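Local atomic coordinates of OBody AM3L15 (Pyrobaculum aerophilum, PDB entry 4GN5), a protein that is an OB-fold binding protein, apparently engineered from a nucleic-acid-binding domain, that uses one face of its small beta barrel to hold another protein. Residues L16-V27 with E73-A84; Y33-V41 with V50-K58. One frame throughout, in Å; residues are numbered along the deposited sequence.

Interaction 1. Residues L16-V27 with E73-A84; sequences LHGSEVVVAGWV and EDVVVIKGIVEA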
loop_
_atom_site.group_PDB
_atom_site.type_symbol
_atom_site.label_atom_id
_atom_site.label_comp_id
_atom_site.label_asym_id
_atom_site.label_seq_id
_atom_site.Cartn_x
_atom_site.Cartn_y
_atom_site.Cartn_z
ATOM N N LEU A 16 5.454 -19.979 10.234
ATOM C CA LEU A 16 4.155 -19.807 10.864
ATOM C C LEU A 16 3.044 -19.681 9.851
ATOM O O LEU A 16 1.869 -19.422 10.202
ATOM C CB LEU A 16 4.173 -18.612 11.832
ATOM C CG LEU A 16 5.136 -18.711 13.027
ATOM C CD1 LEU A 16 4.987 -17.605 14.047
ATOM C CD2 LEU A 16 5.009 -20.118 13.714
ATOM N N HIS A 17 3.398 -19.863 8.581
ATOM C CA HIS A 17 2.436 -19.659 7.497
ATOM C C HIS A 17 1.168 -20.477 7.727
ATOM O O HIS A 17 1.240 -21.664 7.989
ATOM C CB HIS A 17 3.041 -19.999 6.135
ATOM C CG HIS A 17 2.023 -20.088 5.039
ATOM N ND1 HIS A 17 1.662 -19.006 4.277
ATOM C CD2 HIS A 17 1.275 -21.125 4.586
ATOM C CE1 HIS A 17 0.754 -19.367 3.385
ATOM N NE2 HIS A 17 0.492 -20.650 3.558
ATOM N N GLY A 18 0.018 -19.808 7.671
ATOM C CA GLY A 18 -1.272 -20.477 7.758
ATOM C C GLY A 18 -1.793 -20.594 9.193
ATOM O O GLY A 18 -2.911 -21.067 9.422
ATOM N N SER A 19 -0.995 -20.180 10.168
ATOM C CA SER A 19 -1.459 -20.232 11.563
ATOM C C SER A 19 -1.832 -18.854 12.085
ATOM O O SER A 19 -1.409 -17.800 11.547
ATOM C CB SER A 19 -0.423 -20.880 12.452
ATOM O OG SER A 19 0.675 -20.023 12.567
ATOM N N GLU A 20 -2.638 -18.878 13.132
ATOM C CA GLU A 20 -3.109 -17.707 13.822
ATOM C C GLU A 20 -2.101 -17.314 14.912
ATOM O O GLU A 20 -1.563 -18.153 15.616
ATOM C CB GLU A 20 -4.493 -17.958 14.412
ATOM C CG GLU A 20 -5.292 -16.723 14.658
ATOM C CD GLU A 20 -6.559 -16.942 15.405
ATOM O OE1 GLU A 20 -6.522 -17.553 16.476
ATOM O OE2 GLU A 20 -7.598 -16.477 14.948
ATOM N N VAL A 21 -1.802 -16.028 14.980
ATOM C CA VAL A 21 -0.926 -15.456 16.003
ATOM C C VAL A 21 -1.612 -14.266 16.624
ATOM O O VAL A 21 -2.523 -13.683 16.028
ATOM C CB VAL A 21 0.369 -14.912 15.378
ATOM C CG1 VAL A 21 1.202 -16.063 14.827
ATOM C CG2 VAL A 21 0.045 -13.824 14.248
ATOM N N VAL A 22 -1.172 -13.882 17.824
ATOM C CA VAL A 22 -1.602 -12.622 18.376
ATOM C C VAL A 22 -0.334 -11.840 18.677
ATOM O O VAL A 22 0.530 -12.336 19.396
ATOM C CB VAL A 22 -2.506 -12.774 19.650
ATOM C CG1 VAL A 22 -2.835 -11.399 20.254
ATOM C CG2 VAL A 22 -3.802 -13.585 19.360
ATOM N N VAL A 23 -0.217 -10.640 18.097
ATOM C CA VAL A 23 0.904 -9.772 18.410
ATOM C C VAL A 23 0.412 -8.580 19.222
ATOM O O VAL A 23 -0.760 -8.203 19.146
ATOM C CB VAL A 23 1.722 -9.318 17.148
ATOM C CG1 VAL A 23 2.356 -10.517 16.480
ATOM C CG2 VAL A 23 0.826 -8.554 16.145
ATOM N N ALA A 24 1.323 -8.024 20.013
ATOM C CA ALA A 24 1.051 -6.915 20.937
ATOM C C ALA A 24 2.298 -6.010 20.980
ATOM O O ALA A 24 3.400 -6.484 21.205
ATOM C CB ALA A 24 0.720 -7.458 22.326
ATOM N N GLY A 25 2.130 -4.711 20.794
ATOM C CA GLY A 25 3.313 -3.843 20.783
ATOM C C GLY A 25 2.790 -2.479 20.402
ATOM O O GLY A 25 1.591 -2.201 20.600
ATOM N N TRP A 26 3.649 -1.618 19.886
ATOM C CA TRP A 26 3.165 -0.326 19.470
ATOM C C TRP A 26 3.083 -0.207 17.958
ATOM O O TRP A 26 3.677 -1.005 17.214
ATOM C CB TRP A 26 4.011 0.817 20.056
ATOM C CG TRP A 26 5.461 0.744 19.673
ATOM C CD1 TRP A 26 6.083 1.374 18.601
ATOM C CD2 TRP A 26 6.468 -0.039 20.335
ATOM N NE1 TRP A 26 7.434 1.003 18.578
ATOM C CE2 TRP A 26 7.694 0.173 19.640
ATOM C CE3 TRP A 26 6.471 -0.840 21.503
ATOM C CZ2 TRP A 26 8.906 -0.408 20.057
ATOM C CZ3 TRP A 26 7.691 -1.402 21.932
ATOM C CH2 TRP A 26 8.886 -1.197 21.188
ATOM N N VAL A 27 2.385 0.834 17.510
ATOM C CA VAL A 27 2.304 1.088 16.063
ATOM C C VAL A 27 3.596 1.763 15.628
ATOM O O VAL A 27 3.867 2.884 16.038
ATOM C CB VAL A 27 1.033 1.875 15.670
ATOM C CG1 VAL A 27 1.174 2.361 14.222
ATOM C CG2 VAL A 27 -0.237 0.947 15.862
ATOM N N GLU A 73 2.735 4.907 17.623
ATOM C CA GLU A 73 3.010 4.737 19.042
ATOM C C GLU A 73 1.747 4.284 19.850
ATOM O O GLU A 73 1.836 4.153 21.078
ATOM C CB GLU A 73 3.655 6.005 19.655
ATOM C CG GLU A 73 4.986 6.460 19.018
ATOM C CD GLU A 73 5.276 7.892 19.305
ATOM O OE1 GLU A 73 4.858 8.380 20.387
ATOM O OE2 GLU A 73 5.930 8.562 18.464
ATOM N N ASP A 74 0.589 4.098 19.204
ATOM C CA ASP A 74 -0.570 3.517 19.915
ATOM C C ASP A 74 -0.162 2.082 20.289
ATOM O O ASP A 74 0.596 1.418 19.556
ATOM C CB ASP A 74 -1.870 3.455 19.047
ATOM C CG ASP A 74 -2.569 4.846 18.844
ATOM O OD1 ASP A 74 -2.266 5.831 19.552
ATOM O OD2 ASP A 74 -3.447 4.934 17.944
ATOM N N VAL A 75 -0.636 1.610 21.428
ATOM C CA VAL A 75 -0.345 0.267 21.873
ATOM C C VAL A 75 -1.553 -0.534 21.411
ATOM O O VAL A 75 -2.720 -0.132 21.665
ATOM C CB VAL A 75 -0.164 0.188 23.415
ATOM C CG1 VAL A 75 0.042 -1.270 23.894
ATOM C CG2 VAL A 75 0.985 1.039 23.861
ATOM N N VAL A 76 -1.267 -1.650 20.746
ATOM C CA VAL A 76 -2.263 -2.495 20.107
ATOM C C VAL A 76 -2.044 -3.978 20.386
ATOM O O VAL A 76 -0.953 -4.389 20.790
ATOM C CB VAL A 76 -2.325 -2.297 18.566
ATOM C CG1 VAL A 76 -2.595 -0.861 18.244
ATOM C CG2 VAL A 76 -0.992 -2.805 17.857
ATOM N N VAL A 77 -3.119 -4.765 20.194
ATOM C CA VAL A 77 -3.094 -6.218 20.198
ATOM C C VAL A 77 -3.835 -6.579 18.919
ATOM O O VAL A 77 -4.967 -6.086 18.671
ATOM C CB VAL A 77 -3.796 -6.782 21.424
ATOM C CG1 VAL A 77 -3.973 -8.294 21.312
ATOM C CG2 VAL A 77 -2.991 -6.451 22.692
ATOM N N ILE A 78 -3.192 -7.402 18.094
ATOM C CA ILE A 78 -3.747 -7.737 16.756
ATOM C C ILE A 78 -3.685 -9.218 16.571
ATOM O O ILE A 78 -2.622 -9.846 16.718
ATOM C CB ILE A 78 -2.994 -7.080 15.595
ATOM C CG1 ILE A 78 -3.187 -5.550 15.655
ATOM C CG2 ILE A 78 -3.525 -7.648 14.208
ATOM C CD1 ILE A 78 -2.494 -4.764 14.459
ATOM N N LYS A 79 -4.836 -9.786 16.277
ATOM C CA LYS A 79 -4.931 -11.212 16.003
ATOM C C LYS A 79 -5.047 -11.414 14.505
ATOM O O LYS A 79 -5.808 -10.729 13.870
ATOM C CB LYS A 79 -6.140 -11.834 16.721
ATOM C CG LYS A 79 -6.224 -13.325 16.603
ATOM C CD LYS A 79 -7.568 -13.813 17.029
ATOM C CE LYS A 79 -7.728 -13.877 18.510
ATOM N NZ LYS A 79 -9.087 -14.302 18.928
ATOM N N GLY A 80 -4.292 -12.359 13.977
ATOM C CA GLY A 80 -4.284 -12.504 12.516
ATOM C C GLY A 80 -3.659 -13.792 12.047
ATOM O O GLY A 80 -3.148 -14.556 12.865
ATOM N N ILE A 81 -3.738 -14.051 10.747
ATOM C CA ILE A 81 -3.133 -15.234 10.137
ATOM C C ILE A 81 -1.840 -14.922 9.392
ATOM O O ILE A 81 -1.794 -14.002 8.639
ATOM C CB ILE A 81 -4.088 -15.904 9.108
ATOM C CG1 ILE A 81 -5.440 -16.300 9.712
ATOM C CG2 ILE A 81 -3.397 -17.024 8.438
ATOM C CD1 ILE A 81 -5.359 -17.199 10.790
ATOM N N VAL A 82 -0.800 -15.726 9.582
ATOM C CA VAL A 82 0.461 -15.447 8.887
ATOM C C VAL A 82 0.385 -15.903 7.429
ATOM O O VAL A 82 -0.042 -17.013 7.140
ATOM C CB VAL A 82 1.682 -16.119 9.616
ATOM C CG1 VAL A 82 2.978 -15.930 8.860
ATOM C CG2 VAL A 82 1.828 -15.558 11.086
ATOM N N GLU A 83 0.834 -15.054 6.521
ATOM C CA GLU A 83 0.927 -15.455 5.113
ATOM C C GLU A 83 2.393 -15.337 4.680
ATOM O O GLU A 83 3.021 -14.327 4.882
ATOM C CB GLU A 83 -0.014 -14.619 4.256
ATOM C CG GLU A 83 0.268 -14.716 2.723
ATOM C CD GLU A 83 -0.094 -16.100 2.201
ATOM O OE1 GLU A 83 -1.150 -16.638 2.663
ATOM O OE2 GLU A 83 0.683 -16.660 1.390
ATOM N N ALA A 84 2.956 -16.385 4.113
ATOM C CA ALA A 84 4.350 -16.271 3.714
ATOM C C ALA A 84 4.575 -16.952 2.358
ATOM O O ALA A 84 5.692 -17.219 1.955
ATOM C CB ALA A 84 5.264 -16.853 4.831
#

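Interaction 2. Residues Y33-V41 with V50-K58; sequences YGRVKIVKV and VPVYLERGK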
loop_
_atom_site.group_PDB
_atom_site.type_symbol
_atom_site.label_atom_id
_atom_site.label_comp_id
_atom_site.label_asym_id
_atom_site.label_seq_id
_atom_site.Cartn_x
_atom_site.Cartn_y
_atom_site.Cartn_z
ATOM N N TYR A 33 -3.235 3.461 1.733
ATOM C CA TYR A 33 -3.092 3.635 0.302
ATOM C C TYR A 33 -4.404 3.387 -0.351
ATOM O O TYR A 33 -4.464 3.254 -1.574
ATOM C CB TYR A 33 -2.010 2.641 -0.256
ATOM C CG TYR A 33 -0.756 2.728 0.553
ATOM C CD1 TYR A 33 -0.368 1.673 1.415
ATOM C CD2 TYR A 33 0.055 3.900 0.500
ATOM C CE1 TYR A 33 0.823 1.768 2.222
ATOM C CE2 TYR A 33 1.244 4.002 1.266
ATOM C CZ TYR A 33 1.613 2.926 2.140
ATOM O OH TYR A 33 2.755 3.063 2.907
ATOM N N GLY A 34 -5.478 3.351 0.420
ATOM C CA GLY A 34 -6.777 3.156 -0.211
ATOM C C GLY A 34 -7.237 1.719 0.006
ATOM O O GLY A 34 -7.689 1.385 1.101
ATOM N N ARG A 35 -7.094 0.892 -1.021
ATOM C CA ARG A 35 -7.488 -0.511 -0.990
ATOM C C ARG A 35 -6.578 -1.405 -0.152
ATOM O O ARG A 35 -7.007 -2.446 0.387
ATOM C CB ARG A 35 -7.619 -1.047 -2.421
ATOM C CG ARG A 35 -8.988 -0.724 -3.090
ATOM C CD ARG A 35 -8.908 -0.835 -4.620
ATOM N NE ARG A 35 -8.010 0.222 -5.178
ATOM C CZ ARG A 35 -7.442 0.169 -6.383
ATOM N NH1 ARG A 35 -7.629 -0.887 -7.163
ATOM N NH2 ARG A 35 -6.661 1.176 -6.824
ATOM N N VAL A 36 -5.331 -0.982 -0.015
ATOM C CA VAL A 36 -4.379 -1.546 0.951
ATOM C C VAL A 36 -4.049 -0.537 2.021
ATOM O O VAL A 36 -3.762 0.625 1.730
ATOM C CB VAL A 36 -3.033 -1.888 0.200
ATOM C CG1 VAL A 36 -1.921 -2.519 1.170
ATOM C CG2 VAL A 36 -3.345 -2.798 -0.970
ATOM N N LYS A 37 -4.078 -0.970 3.257
ATOM C CA LYS A 37 -3.599 -0.202 4.377
ATOM C C LYS A 37 -2.716 -1.134 5.208
ATOM O O LYS A 37 -3.060 -2.253 5.381
ATOM C CB LYS A 37 -4.803 0.294 5.159
ATOM C CG LYS A 37 -5.881 0.917 4.295
ATOM C CD LYS A 37 -6.834 1.744 5.091
ATOM C CE LYS A 37 -7.788 2.533 4.197
ATOM N NZ LYS A 37 -8.355 3.791 4.730
ATOM N N ILE A 38 -1.580 -0.667 5.688
ATOM C CA ILE A 38 -0.620 -1.518 6.389
ATOM C C ILE A 38 -0.272 -0.855 7.713
ATOM O O ILE A 38 0.029 0.328 7.756
ATOM C CB ILE A 38 0.656 -1.737 5.542
ATOM C CG1 ILE A 38 0.293 -2.325 4.160
ATOM C CG2 ILE A 38 1.642 -2.646 6.273
ATOM C CD1 ILE A 38 1.427 -2.116 3.033
ATOM N N VAL A 39 -0.361 -1.612 8.800
ATOM C CA VAL A 39 0.120 -1.172 10.085
ATOM C C VAL A 39 1.269 -2.137 10.460
ATOM O O VAL A 39 1.119 -3.388 10.378
ATOM C CB VAL A 39 -1.020 -1.101 11.160
ATOM C CG1 VAL A 39 -1.914 -2.264 11.052
ATOM C CG2 VAL A 39 -0.449 -1.041 12.634
ATOM N N LYS A 40 2.417 -1.550 10.820
ATOM C CA LYS A 40 3.573 -2.324 11.246
ATOM C C LYS A 40 3.682 -2.251 12.780
ATOM O O LYS A 40 3.548 -1.168 13.335
ATOM C CB LYS A 40 4.817 -1.765 10.592
ATOM C CG LYS A 40 4.710 -1.658 9.098
ATOM C CD LYS A 40 6.124 -1.452 8.507
ATOM C CE LYS A 40 5.895 -1.236 7.019
ATOM N NZ LYS A 40 7.191 -1.239 6.325
ATOM N N VAL A 41 3.915 -3.391 13.427
ATOM C CA VAL A 41 3.914 -3.515 14.914
ATOM C C VAL A 41 5.298 -3.850 15.388
ATOM O O VAL A 41 5.943 -4.767 14.863
ATOM C CB VAL A 41 2.951 -4.661 15.434
ATOM C CG1 VAL A 41 2.926 -4.750 16.995
ATOM C CG2 VAL A 41 1.577 -4.384 14.944
ATOM N N VAL A 50 6.574 -5.820 12.141
ATOM C CA VAL A 50 5.903 -6.841 11.326
ATOM C C VAL A 50 4.682 -6.218 10.642
ATOM O O VAL A 50 3.874 -5.531 11.294
ATOM C CB VAL A 50 5.545 -8.046 12.176
ATOM C CG1 VAL A 50 4.526 -7.685 13.248
ATOM C CG2 VAL A 50 5.047 -9.169 11.301
ATOM N N PRO A 51 4.518 -6.460 9.330
ATOM C CA PRO A 51 3.451 -5.715 8.661
ATOM C C PRO A 51 2.126 -6.446 8.667
ATOM O O PRO A 51 2.062 -7.650 8.348
ATOM C CB PRO A 51 3.979 -5.549 7.247
ATOM C CG PRO A 51 4.822 -6.889 6.993
ATOM C CD PRO A 51 5.479 -7.076 8.387
ATOM N N VAL A 52 1.080 -5.726 9.037
ATOM C CA VAL A 52 -0.254 -6.282 9.156
ATOM C C VAL A 52 -0.983 -5.654 7.968
ATOM O O VAL A 52 -1.179 -4.424 7.947
ATOM C CB VAL A 52 -0.901 -5.809 10.471
ATOM C CG1 VAL A 52 -2.405 -6.158 10.577
ATOM C CG2 VAL A 52 -0.143 -6.314 11.704
ATOM N N TYR A 53 -1.350 -6.477 6.983
ATOM C CA TYR A 53 -2.038 -5.998 5.774
ATOM C C TYR A 53 -3.561 -6.050 5.859
ATOM O O TYR A 53 -4.115 -7.100 6.105
ATOM C CB TYR A 53 -1.630 -6.838 4.547
ATOM C CG TYR A 53 -0.263 -6.475 3.961
ATOM C CD1 TYR A 53 0.929 -6.801 4.630
ATOM C CD2 TYR A 53 -0.176 -5.869 2.681
ATOM C CE1 TYR A 53 2.205 -6.470 4.043
ATOM C CE2 TYR A 53 1.095 -5.564 2.103
ATOM C CZ TYR A 53 2.251 -5.883 2.795
ATOM O OH TYR A 53 3.456 -5.554 2.218
ATOM N N LEU A 54 -4.216 -4.932 5.641
ATOM C CA LEU A 54 -5.658 -4.885 5.422
ATOM C C LEU A 54 -5.888 -4.650 3.906
ATOM O O LEU A 54 -5.512 -3.602 3.412
ATOM C CB LEU A 54 -6.229 -3.700 6.220
ATOM C CG LEU A 54 -6.169 -3.928 7.720
ATOM C CD1 LEU A 54 -4.804 -3.658 8.391
ATOM C CD2 LEU A 54 -7.242 -3.134 8.328
ATOM N N GLU A 55 -6.585 -5.546 3.240
ATOM C CA GLU A 55 -6.735 -5.440 1.790
ATOM C C GLU A 55 -8.181 -5.580 1.469
ATOM O O GLU A 55 -8.804 -6.570 1.872
ATOM C CB GLU A 55 -5.972 -6.569 1.101
ATOM C CG GLU A 55 -4.531 -6.325 1.072
ATOM C CD GLU A 55 -3.837 -7.256 0.120
ATOM O OE1 GLU A 55 -3.356 -8.295 0.540
ATOM O OE2 GLU A 55 -3.763 -6.962 -1.072
ATOM N N ARG A 56 -8.722 -4.574 0.783
ATOM C CA ARG A 56 -10.140 -4.531 0.450
ATOM C C ARG A 56 -10.367 -5.773 -0.410
ATOM O O ARG A 56 -9.518 -6.117 -1.223
ATOM C CB ARG A 56 -10.467 -3.282 -0.351
ATOM C CG ARG A 56 -10.676 -2.083 0.473
ATOM C CD ARG A 56 -11.933 -2.225 1.362
ATOM N NE ARG A 56 -12.008 -1.027 2.178
ATOM C CZ ARG A 56 -12.913 -0.807 3.126
ATOM N NH1 ARG A 56 -13.859 -1.712 3.398
ATOM N NH2 ARG A 56 -12.851 0.329 3.804
ATOM N N GLY A 57 -11.471 -6.463 -0.191
ATOM C CA GLY A 57 -11.705 -7.712 -0.864
ATOM C C GLY A 57 -11.316 -8.914 -0.019
ATOM O O GLY A 57 -11.841 -9.998 -0.266
ATOM N N LYS A 58 -10.436 -8.718 0.963
ATOM C CA LYS A 58 -9.921 -9.757 1.853
ATOM C C LYS A 58 -10.227 -9.542 3.329
ATOM O O LYS A 58 -10.551 -10.462 4.017
ATOM C CB LYS A 58 -8.411 -9.859 1.756
ATOM C CG LYS A 58 -7.911 -10.596 0.624
ATOM C CD LYS A 58 -6.443 -10.783 0.718
ATOM C CE LYS A 58 -5.820 -10.897 -0.664
ATOM N NZ LYS A 58 -4.346 -11.053 -0.603
HETATM O O HOH W 1 -10.456 1.373 1.260
#

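Interaction 1. Residues L16-V27 with E73-A84
The carbonyl oxygen of Leu16 is gripped by two donors of Ser19 and lies against Val82 across the contact. Ser19 OG binds Leu16 O at 2.7 Å, and Ser19 N reaches the same oxygen from the same face of its carbonyl plane. The backbone bond closes a type II beta turn, and the hydroxyl adds a second hold. CB of Val82 packs on this oxygen, 3.4 Å from Leu16 O, and its CG2 touches CG1 of Val21, the two side chains crossing at about a right angle. Within the turn, His17 uses ND1 as acceptor. Ala84 N meets ND1 in the ring plane at 2.9 Å, with 161° at the hydrogen. CG of His17 stands anti to its backbone N (chi1 168°), which swings the ring over to Ala84. The Glu83 carboxylate lies beside the CE1 edge, its plane at 89° to the ring; it touches CE1 without a hydrogen bond, and its OE2 is held by Gly85 N.

Beyond the turn, strand 20-24 runs antiparallel to strand 75-83. Val23 N and O both bond Ile78, and Gly25 N and O both bond Val76. On one face CG1 of Val22 presses tightly on CG1 of Val77, at 3.5 Å. On the same face the Glu20 carboxylate lies on the aliphatic part of Lys79, with OE2 3.4 Å from Lys79 CD. The Lys79 amine makes its salt bridge with Glu100. The chain turns a corner at Gly25, yet pairing continues: Val27 O takes Glu73 N on a lone pair at 2.8 Å. One bent first strand paired with the fourth is the arrangement of an OB-fold barrel.

Interaction 2. Residues Y33-V41 with V50-K58
The beta hairpin of strands 36-42 and 50-55 joins the second and third strands of the OB barrel. Its backbones exchange paired bonds at Lys37 with Leu54, Val39 with Val52 and Val41 with Val50. Val52 N to Val39 O is the shortest of these, at 2.7 Å. One more bond, Arg56 N to Arg35 O at 2.8 Å, extends the ladder past the strands.

On one face Ile38 lies alongside Tyr53. Its CG1 sits over the ring face, 4.0 Å from the Tyr53 ring centroid and 17° off the normal, a CH-pi contact. Ile38 CD1 reaches on to Tyr53 CE2 at 3.6 Å. CG1 stands beside the backbone N (chi1 -56°), which brings this branch over the ring and leaves CG2 for Pro51 CB. On the other face CG1 of Val39 packs against CB of Val52 at 3.7 Å.

At the open end one water bridges Gly34 O and Arg56 NE, while Arg56 NH1 has a salt bridge to Asp61. Arg35 and Glu55 each form a salt bridge with a neighbouring protein chain, and Ile38, Lys40 and Tyr53 pack on it. This is consistent with the usual OB-fold binding face, centred on strands two and three.

From the N terminus, after the turn at 16-19, strands 20-24 and 26-32 form one first strand bent at Gly25, which leads into the hairpin. Interaction 2 closes a short loop between residues 41 and 50. Helix 61-67 follows before strand 75-83 returns to the first strand and closes the much longer loop of interaction 1. The short loop therefore lies wholly within the long one. The two contacts share the inside of the barrel. Val27 CG2 packs on Val39 CG2 at 3.8 Å, and Ile78 CD1 on Val52 CG2 at 3.9 Å. Interaction 1 joins the first and fourth barrel strands, interaction 2 the second and third, and strand 26-32 links them by pairing with strand 36-42.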